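PDB 5O51: Rho guanyl nucleotide exchange factor (Rom2), putative from Aspergillus fumigatus Af293, which probably acts, as a whole protein, as a guanyl-nucleotide exchange factor for Rho GTPases, the present chain being its CNH domain, a seven-bladed beta-propeller. Local coordinates for residues N237-L242 with R257-W262; E289-H292 with E297-H300. All coordinates share one frame; numbering follows the deposited sequence.

Contact 1: residues N237-L242 with R257-W262; sequences NGEFLL and RARPDW
Glu239 and Leu241, on one strand of a four-stranded propeller blade, receive the loop 257-262, which leads into the blade's outermost strand, 264-265; the pair illustrates how a blade binds its own connecting loop by one charged and one apolar anchor. Taken in order along that loop, Arg257 reaches forward along its own segment and ties the loop to itself, its NH2 donating to Trp262 O at 2.7 Å from above the carbonyl plane, while Pro260 O lies above one face of its guanidinium, toward the rim. Ala258 comes next and sets its methyl CB 4.0 Å from Glu239 OE2. Arg259 carries the main bond. Its NH2 meets Glu239 OE1 at 3.0 Å, nearly straight (160°) and almost in the guanidinium plane, and its NE makes a longer, weak bond to the same oxygen at 3.3 Å, so one carboxylate oxygen takes both donors of this side while the two planes stand 37° apart. Arg259 NH1 forms a second salt bridge, with Glu294 OE1, so the guanidinium has two acidic partners, Glu239 and Glu294, besides its cation-pi contact with Phe250. Arg259 to Trp262 form a type I beta turn, closed by a bond from Trp262 N to Arg259 O, and the turn brings the indole back toward the strand. There Leu241 has its CG opposite its own backbone N (chi1 176°), and the Leu241 and Trp262 side chains cross at about a right angle, with Leu241 CD1 4.2 Å from Trp262 CZ3.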
ATOM      1  N   ASN A 237     -13.327 -13.423  -8.599  1.00 62.63           N
ATOM      2  CA  ASN A 237     -13.629 -14.669  -9.342  1.00 60.98           C
ATOM      3  C   ASN A 237     -12.375 -15.012 -10.145  1.00 58.95           C
ATOM      4  O   ASN A 237     -11.256 -14.848  -9.629  1.00 70.33           O
ATOM      5  CB  ASN A 237     -14.850 -14.494 -10.280  1.00 60.07           C
ATOM      6  CG  ASN A 237     -15.967 -13.708  -9.634  1.00 72.95           C
ATOM      7  OD1 ASN A 237     -16.535 -12.780 -10.250  1.00 87.28           O
ATOM      8  ND2 ASN A 237     -16.285 -14.057  -8.376  1.00 67.42           N
ATOM      9  N   GLY A 238     -12.529 -15.418 -11.403  1.00 55.75           N
ATOM     10  CA  GLY A 238     -11.368 -15.468 -12.311  1.00 68.42           C
ATOM     11  C   GLY A 238     -11.168 -14.265 -13.222  1.00 62.83           C
ATOM     12  O   GLY A 238     -10.591 -14.423 -14.294  1.00 70.03           O
ATOM     13  N   GLU A 239     -11.666 -13.083 -12.827  1.00 66.70           N
ATOM     14  CA  GLU A 239     -11.320 -11.804 -13.497  1.00 67.22           C
ATOM     15  C   GLU A 239     -10.399 -10.987 -12.551  1.00 61.52           C
ATOM     16  O   GLU A 239     -10.506 -11.102 -11.344  1.00 60.36           O
ATOM     17  CB  GLU A 239     -12.586 -10.973 -13.829  1.00 68.57           C
ATOM     18  CG  GLU A 239     -13.748 -11.698 -14.520  1.00 72.68           C
ATOM     19  CD  GLU A 239     -15.060 -10.875 -14.577  1.00 80.44           C
ATOM     20  OE1 GLU A 239     -15.382 -10.065 -13.654  1.00 71.49           O
ATOM     21  OE2 GLU A 239     -15.798 -11.052 -15.575  1.00 88.47           O
ATOM     22  N   PHE A 240      -9.546 -10.136 -13.109  1.00 58.69           N
ATOM     23  CA  PHE A 240      -8.815  -9.122 -12.332  1.00 54.38           C
ATOM     24  C   PHE A 240      -9.322  -7.717 -12.611  1.00 48.94           C
ATOM     25  O   PHE A 240      -9.517  -7.359 -13.778  1.00 46.22           O
ATOM     26  CB  PHE A 240      -7.377  -9.164 -12.727  1.00 55.23           C
ATOM     27  CG  PHE A 240      -6.720 -10.470 -12.427  1.00 66.70           C
ATOM     28  CD1 PHE A 240      -6.882 -11.563 -13.284  1.00 80.15           C
ATOM     29  CD2 PHE A 240      -5.917 -10.619 -11.311  1.00 64.19           C
ATOM     30  CE1 PHE A 240      -6.250 -12.781 -13.024  1.00 86.55           C
ATOM     31  CE2 PHE A 240      -5.271 -11.831 -11.047  1.00 74.57           C
ATOM     32  CZ  PHE A 240      -5.441 -12.911 -11.897  1.00 81.16           C
ATOM     33  N   LEU A 241      -9.534  -6.942 -11.555  1.00 40.66           N
ATOM     34  CA  LEU A 241      -9.800  -5.516 -11.654  1.00 40.04           C
ATOM     35  C   LEU A 241      -8.497  -4.788 -11.618  1.00 37.00           C
ATOM     36  O   LEU A 241      -7.771  -4.901 -10.614  1.00 43.61           O
ATOM     37  CB  LEU A 241     -10.680  -5.018 -10.529  1.00 39.86           C
ATOM     38  CG  LEU A 241     -10.939  -3.472 -10.484  1.00 39.83           C
ATOM     39  CD1 LEU A 241     -11.693  -3.032 -11.726  1.00 40.39           C
ATOM     40  CD2 LEU A 241     -11.749  -3.107  -9.270  1.00 40.20           C
ATOM     41  N   LEU A 242      -8.195  -4.072 -12.706  1.00 34.97           N
ATOM     42  CA  LEU A 242      -6.965  -3.307 -12.878  1.00 39.05           C
ATOM     43  C   LEU A 242      -7.239  -1.825 -12.660  1.00 36.48           C
ATOM     44  O   LEU A 242      -8.181  -1.271 -13.253  1.00 35.82           O
ATOM     45  CB  LEU A 242      -6.441  -3.546 -14.276  1.00 42.57           C
ATOM     46  CG  LEU A 242      -6.002  -5.006 -14.605  1.00 46.72           C
ATOM     47  CD1 LEU A 242      -5.458  -5.008 -16.040  1.00 49.38           C
ATOM     48  CD2 LEU A 242      -4.867  -5.536 -13.748  1.00 51.29           C
ATOM     49  N   ARG A 257      -9.592  -8.374 -22.357  1.00 48.40           N
ATOM     50  CA  ARG A 257     -10.639  -7.561 -21.721  1.00 51.49           C
ATOM     51  C   ARG A 257     -11.801  -8.452 -21.278  1.00 55.85           C
ATOM     52  O   ARG A 257     -12.114  -9.436 -21.933  1.00 57.54           O
ATOM     53  CB  ARG A 257     -11.136  -6.475 -22.663  1.00 45.26           C
ATOM     54  CG  ARG A 257     -12.231  -5.559 -22.139  1.00 47.74           C
ATOM     55  CD  ARG A 257     -11.631  -4.492 -21.249  1.00 49.29           C
ATOM     56  NE  ARG A 257     -12.584  -3.445 -20.848  1.00 47.90           N
ATOM     57  CZ  ARG A 257     -12.854  -2.329 -21.527  1.00 48.13           C
ATOM     58  NH1 ARG A 257     -12.293  -2.058 -22.723  1.00 42.24           N
ATOM     59  NH2 ARG A 257     -13.717  -1.466 -21.001  1.00 48.89           N
ATOM     60  N   ALA A 258     -12.421  -8.097 -20.167  1.00 49.51           N
ATOM     61  CA  ALA A 258     -13.688  -8.673 -19.743  1.00 52.22           C
ATOM     62  C   ALA A 258     -14.664  -7.512 -19.416  1.00 49.81           C
ATOM     63  O   ALA A 258     -14.230  -6.411 -19.103  1.00 48.85           O
ATOM     64  CB  ALA A 258     -13.469  -9.588 -18.519  1.00 52.09           C
ATOM     65  N   ARG A 259     -15.972  -7.796 -19.454  1.00 50.12           N
ATOM     66  CA  ARG A 259     -17.030  -6.810 -19.424  1.00 48.58           C
ATOM     67  C   ARG A 259     -16.583  -5.624 -20.290  1.00 55.21           C
ATOM     68  O   ARG A 259     -16.242  -4.541 -19.761  1.00 47.91           O
ATOM     69  CB  ARG A 259     -17.317  -6.371 -17.992  1.00 57.99           C
ATOM     70  CG  ARG A 259     -17.510  -7.501 -16.982  1.00 57.54           C
ATOM     71  CD  ARG A 259     -18.056  -6.949 -15.654  1.00 60.85           C
ATOM     72  NE  ARG A 259     -17.545  -7.710 -14.499  1.00 69.10           N
ATOM     73  CZ  ARG A 259     -17.848  -7.485 -13.215  1.00 69.59           C
ATOM     74  NH1 ARG A 259     -18.690  -6.505 -12.845  1.00 69.26           N
ATOM     75  NH2 ARG A 259     -17.309  -8.273 -12.292  1.00 68.95           N
ATOM     76  N   PRO A 260     -16.569  -5.827 -21.622  1.00 54.70           N
ATOM     77  CA  PRO A 260     -15.964  -4.854 -22.566  1.00 50.59           C
ATOM     78  C   PRO A 260     -16.685  -3.529 -22.623  1.00 48.83           C
ATOM     79  O   PRO A 260     -16.116  -2.544 -23.072  1.00 49.08           O
ATOM     80  CB  PRO A 260     -16.030  -5.588 -23.926  1.00 53.00           C
ATOM     81  CG  PRO A 260     -17.156  -6.528 -23.788  1.00 51.14           C
ATOM     82  CD  PRO A 260     -17.322  -6.884 -22.330  1.00 48.85           C
ATOM     83  N   ASP A 261     -17.939  -3.489 -22.168  1.00 46.60           N
ATOM     84  CA  ASP A 261     -18.660  -2.237 -22.081  1.00 50.50           C
ATOM     85  C   ASP A 261     -18.508  -1.461 -20.759  1.00 49.74           C
ATOM     86  O   ASP A 261     -19.085  -0.361 -20.604  1.00 48.59           O
ATOM     87  CB  ASP A 261     -20.130  -2.487 -22.400  1.00 50.63           C
ATOM     88  CG  ASP A 261     -20.320  -3.016 -23.843  1.00 65.16           C
ATOM     89  OD1 ASP A 261     -19.601  -2.564 -24.803  1.00 62.20           O
ATOM     90  OD2 ASP A 261     -21.182  -3.906 -24.005  1.00 66.59           O
ATOM     91  N   TRP A 262     -17.685  -1.990 -19.861  1.00 48.23           N
ATOM     92  CA  TRP A 262     -17.539  -1.469 -18.477  1.00 45.94           C
ATOM     93  C   TRP A 262     -16.222  -0.799 -18.397  1.00 39.76           C
ATOM     94  O   TRP A 262     -15.189  -1.412 -18.681  1.00 38.51           O
ATOM     95  CB  TRP A 262     -17.598  -2.618 -17.443  1.00 45.07           C
ATOM     96  CG  TRP A 262     -17.773  -2.230 -15.979  1.00 40.54           C
ATOM     97  CD1 TRP A 262     -18.928  -2.257 -15.267  1.00 38.81           C
ATOM     98  CD2 TRP A 262     -16.743  -1.811 -15.050  1.00 36.99           C
ATOM     99  NE1 TRP A 262     -18.682  -1.920 -13.974  1.00 42.21           N
ATOM    100  CE2 TRP A 262     -17.349  -1.623 -13.827  1.00 38.46           C
ATOM    101  CE3 TRP A 262     -15.370  -1.588 -15.158  1.00 41.65           C
ATOM    102  CZ2 TRP A 262     -16.652  -1.167 -12.708  1.00 39.82           C
ATOM    103  CZ3 TRP A 262     -14.664  -1.159 -14.023  1.00 38.90           C
ATOM    104  CH2 TRP A 262     -15.310  -0.947 -12.830  1.00 38.59           C
TER

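Contact 2: residues E289-H292 with E297-H300; sequences EIRH and ELIH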
ATOM      1  N   GLU A 289     -13.123   9.386  -4.412  1.00 31.50           N
ATOM      2  CA  GLU A 289     -14.219   9.080  -5.354  1.00 32.81           C
ATOM      3  C   GLU A 289     -14.703   7.679  -5.143  1.00 29.78           C
ATOM      4  O   GLU A 289     -13.949   6.740  -5.310  1.00 31.00           O
ATOM      5  CB  GLU A 289     -13.776   9.277  -6.821  1.00 30.47           C
ATOM      6  CG  GLU A 289     -14.911   9.272  -7.880  1.00 32.90           C
ATOM      7  CD  GLU A 289     -14.449   9.600  -9.315  1.00 34.80           C
ATOM      8  OE1 GLU A 289     -13.336  10.168  -9.544  1.00 32.74           O
ATOM      9  OE2 GLU A 289     -15.199   9.224 -10.225  1.00 36.13           O
ATOM     10  N   ILE A 290     -15.990   7.557  -4.884  1.00 30.32           N
ATOM     11  CA  ILE A 290     -16.630   6.237  -4.635  1.00 36.21           C
ATOM     12  C   ILE A 290     -17.623   5.816  -5.776  1.00 35.25           C
ATOM     13  O   ILE A 290     -18.596   6.530  -6.028  1.00 35.53           O
ATOM     14  CB  ILE A 290     -17.305   6.224  -3.275  1.00 37.93           C
ATOM     15  CG1 ILE A 290     -16.273   6.645  -2.191  1.00 40.21           C
ATOM     16  CG2 ILE A 290     -17.955   4.869  -3.006  1.00 37.57           C
ATOM     17  CD1 ILE A 290     -16.981   6.987  -0.878  1.00 41.09           C
ATOM     18  N   ARG A 291     -17.282   4.706  -6.480  1.00 35.58           N
ATOM     19  CA  ARG A 291     -18.123   4.125  -7.544  1.00 37.12           C
ATOM     20  C   ARG A 291     -18.646   2.711  -7.172  1.00 38.58           C
ATOM     21  O   ARG A 291     -17.975   1.934  -6.456  1.00 36.64           O
ATOM     22  CB  ARG A 291     -17.378   3.970  -8.874  1.00 34.80           C
ATOM     23  CG  ARG A 291     -16.647   5.219  -9.416  1.00 39.40           C
ATOM     24  CD  ARG A 291     -17.527   6.079 -10.252  1.00 39.81           C
ATOM     25  NE  ARG A 291     -16.767   7.101 -10.929  1.00 45.09           N
ATOM     26  CZ  ARG A 291     -16.640   7.252 -12.255  1.00 41.90           C
ATOM     27  NH1 ARG A 291     -17.258   6.429 -13.126  1.00 38.44           N
ATOM     28  NH2 ARG A 291     -15.868   8.264 -12.716  1.00 40.08           N
ATOM     29  N   HIS A 292     -19.809   2.390  -7.765  1.00 37.50           N
ATOM     30  CA  HIS A 292     -20.427   1.036  -7.753  1.00 36.15           C
ATOM     31  C   HIS A 292     -19.740   0.056  -8.702  1.00 39.34           C
ATOM     32  O   HIS A 292     -19.680   0.273  -9.888  1.00 37.21           O
ATOM     33  CB  HIS A 292     -21.902   1.143  -8.108  1.00 37.34           C
ATOM     34  CG  HIS A 292     -22.726   0.032  -7.557  1.00 40.35           C
ATOM     35  ND1 HIS A 292     -22.749  -1.199  -8.141  1.00 38.09           N
ATOM     36  CD2 HIS A 292     -23.600  -0.020  -6.519  1.00 40.10           C
ATOM     37  CE1 HIS A 292     -23.554  -1.997  -7.458  1.00 44.11           C
ATOM     38  NE2 HIS A 292     -24.084  -1.299  -6.473  1.00 42.94           N
ATOM     39  N   GLU A 297     -21.339   3.444 -11.895  1.00 34.36           N
ATOM     40  CA  GLU A 297     -21.842   4.778 -11.597  1.00 42.23           C
ATOM     41  C   GLU A 297     -21.205   5.394 -10.327  1.00 41.69           C
ATOM     42  O   GLU A 297     -20.842   4.675  -9.368  1.00 40.07           O
ATOM     43  CB  GLU A 297     -23.379   4.728 -11.409  1.00 43.00           C
ATOM     44  CG  GLU A 297     -23.798   4.181 -10.032  1.00 58.97           C
ATOM     45  CD  GLU A 297     -25.227   3.601  -9.890  1.00 63.53           C
ATOM     46  OE1 GLU A 297     -26.204   4.386  -9.877  1.00 65.88           O
ATOM     47  OE2 GLU A 297     -25.350   2.372  -9.683  1.00 54.35           O
ATOM     48  N   LEU A 298     -21.191   6.718 -10.317  1.00 37.31           N
ATOM     49  CA  LEU A 298     -20.715   7.554  -9.241  1.00 38.60           C
ATOM     50  C   LEU A 298     -21.677   7.493  -8.062  1.00 44.04           C
ATOM     51  O   LEU A 298     -22.844   7.772  -8.223  1.00 39.81           O
ATOM     52  CB  LEU A 298     -20.597   9.018  -9.707  1.00 35.67           C
ATOM     53  CG  LEU A 298     -20.189  10.016  -8.626  1.00 38.25           C
ATOM     54  CD1 LEU A 298     -18.810   9.617  -8.047  1.00 40.20           C
ATOM     55  CD2 LEU A 298     -20.148  11.405  -9.170  1.00 38.67           C
ATOM     56  N   ILE A 299     -21.172   7.152  -6.876  1.00 39.17           N
ATOM     57  CA  ILE A 299     -21.982   7.141  -5.647  1.00 38.47           C
ATOM     58  C   ILE A 299     -21.731   8.362  -4.791  1.00 41.05           C
ATOM     59  O   ILE A 299     -22.691   8.947  -4.321  1.00 43.32           O
ATOM     60  CB  ILE A 299     -21.666   5.892  -4.811  1.00 42.34           C
ATOM     61  CG1 ILE A 299     -22.017   4.623  -5.588  1.00 41.39           C
ATOM     62  CG2 ILE A 299     -22.367   5.890  -3.427  1.00 47.32           C
ATOM     63  CD1 ILE A 299     -23.523   4.362  -5.671  1.00 45.05           C
ATOM     64  N   HIS A 300     -20.459   8.707  -4.514  1.00 40.54           N
ATOM     65  CA  HIS A 300     -20.146   9.790  -3.572  1.00 39.94           C
ATOM     66  C   HIS A 300     -18.739  10.326  -3.862  1.00 35.96           C
ATOM     67  O   HIS A 300     -17.836   9.610  -4.327  1.00 32.87           O
ATOM     68  CB  HIS A 300     -20.415   9.315  -2.096  1.00 44.78           C
ATOM     69  CG  HIS A 300     -20.425  10.422  -1.092  1.00 58.85           C
ATOM     70  ND1 HIS A 300     -21.106  11.611  -1.294  1.00 63.44           N
ATOM     71  CD2 HIS A 300     -19.789  10.556   0.105  1.00 60.94           C
ATOM     72  CE1 HIS A 300     -20.910  12.418  -0.259  1.00 57.95           C
ATOM     73  NE2 HIS A 300     -20.109  11.809   0.597  1.00 62.75           N
TER
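Strands 289-292 and 298-300 run antiparallel, their short axes 133° apart, and their pairing slips by one residue at a classic beta bulge in which Ile299 and His300 both face Ile290. The carbonyl of Ile290 is the hub: its oxygen takes Ile299 N at 2.8 Å, in the carbonyl plane, and His300 N at 3.2 Å, tilted from it. Ile290 N returns a bond to His300 O, and toward the hairpin loop His292 N donates to Glu297 O at 3.0 Å. The same Glu297 oxygen meets Arg291 CA in a CA-H...O contact of 3.3 Å.

On the face of Arg291 and Leu298, the arginine bends at chi2 (-88°), laying CD 3.7 Å from Leu298 CA and bringing its guanidinium edge to Glu289. NE and NH2 both grip Glu289 OE2, side-on, and the Leu298 side chain crosses that of Glu289 at about a right angle, its CD1 3.9 Å from Glu289 CG. Ile299 CD1 lies at the edge of the His292 ring. Beside that ring runs Glu297, pointing the same way, its OE2 hydrogen-bonded to Thr295. With Glu289 OE1 bonded to Glu267 N, both oxygens of this buried carboxylate are satisfied, and the paired arginine probably stabilises its negative charge.

The two contacts follow one another along the chain and occupy neighbouring blades of the propeller, their centres 18 Å apart and their nearest atoms about 4 Å from each other without touching. Contact 1 belongs to the sheet of strands 230-236, 239-244, 247-251 and 264-265, where a loop docks on a strand two places before the blade's outer edge. Contact 2 is the outer hairpin of the next sheet, 272-276 to 298-303. The hairpin loop of contact 2 meets contact 1 through Ser296, which the Trp262 side chain touches, as well as through the salt bridge of Glu294, so the two adjacent blades are tied together at their periphery within the CNH domain.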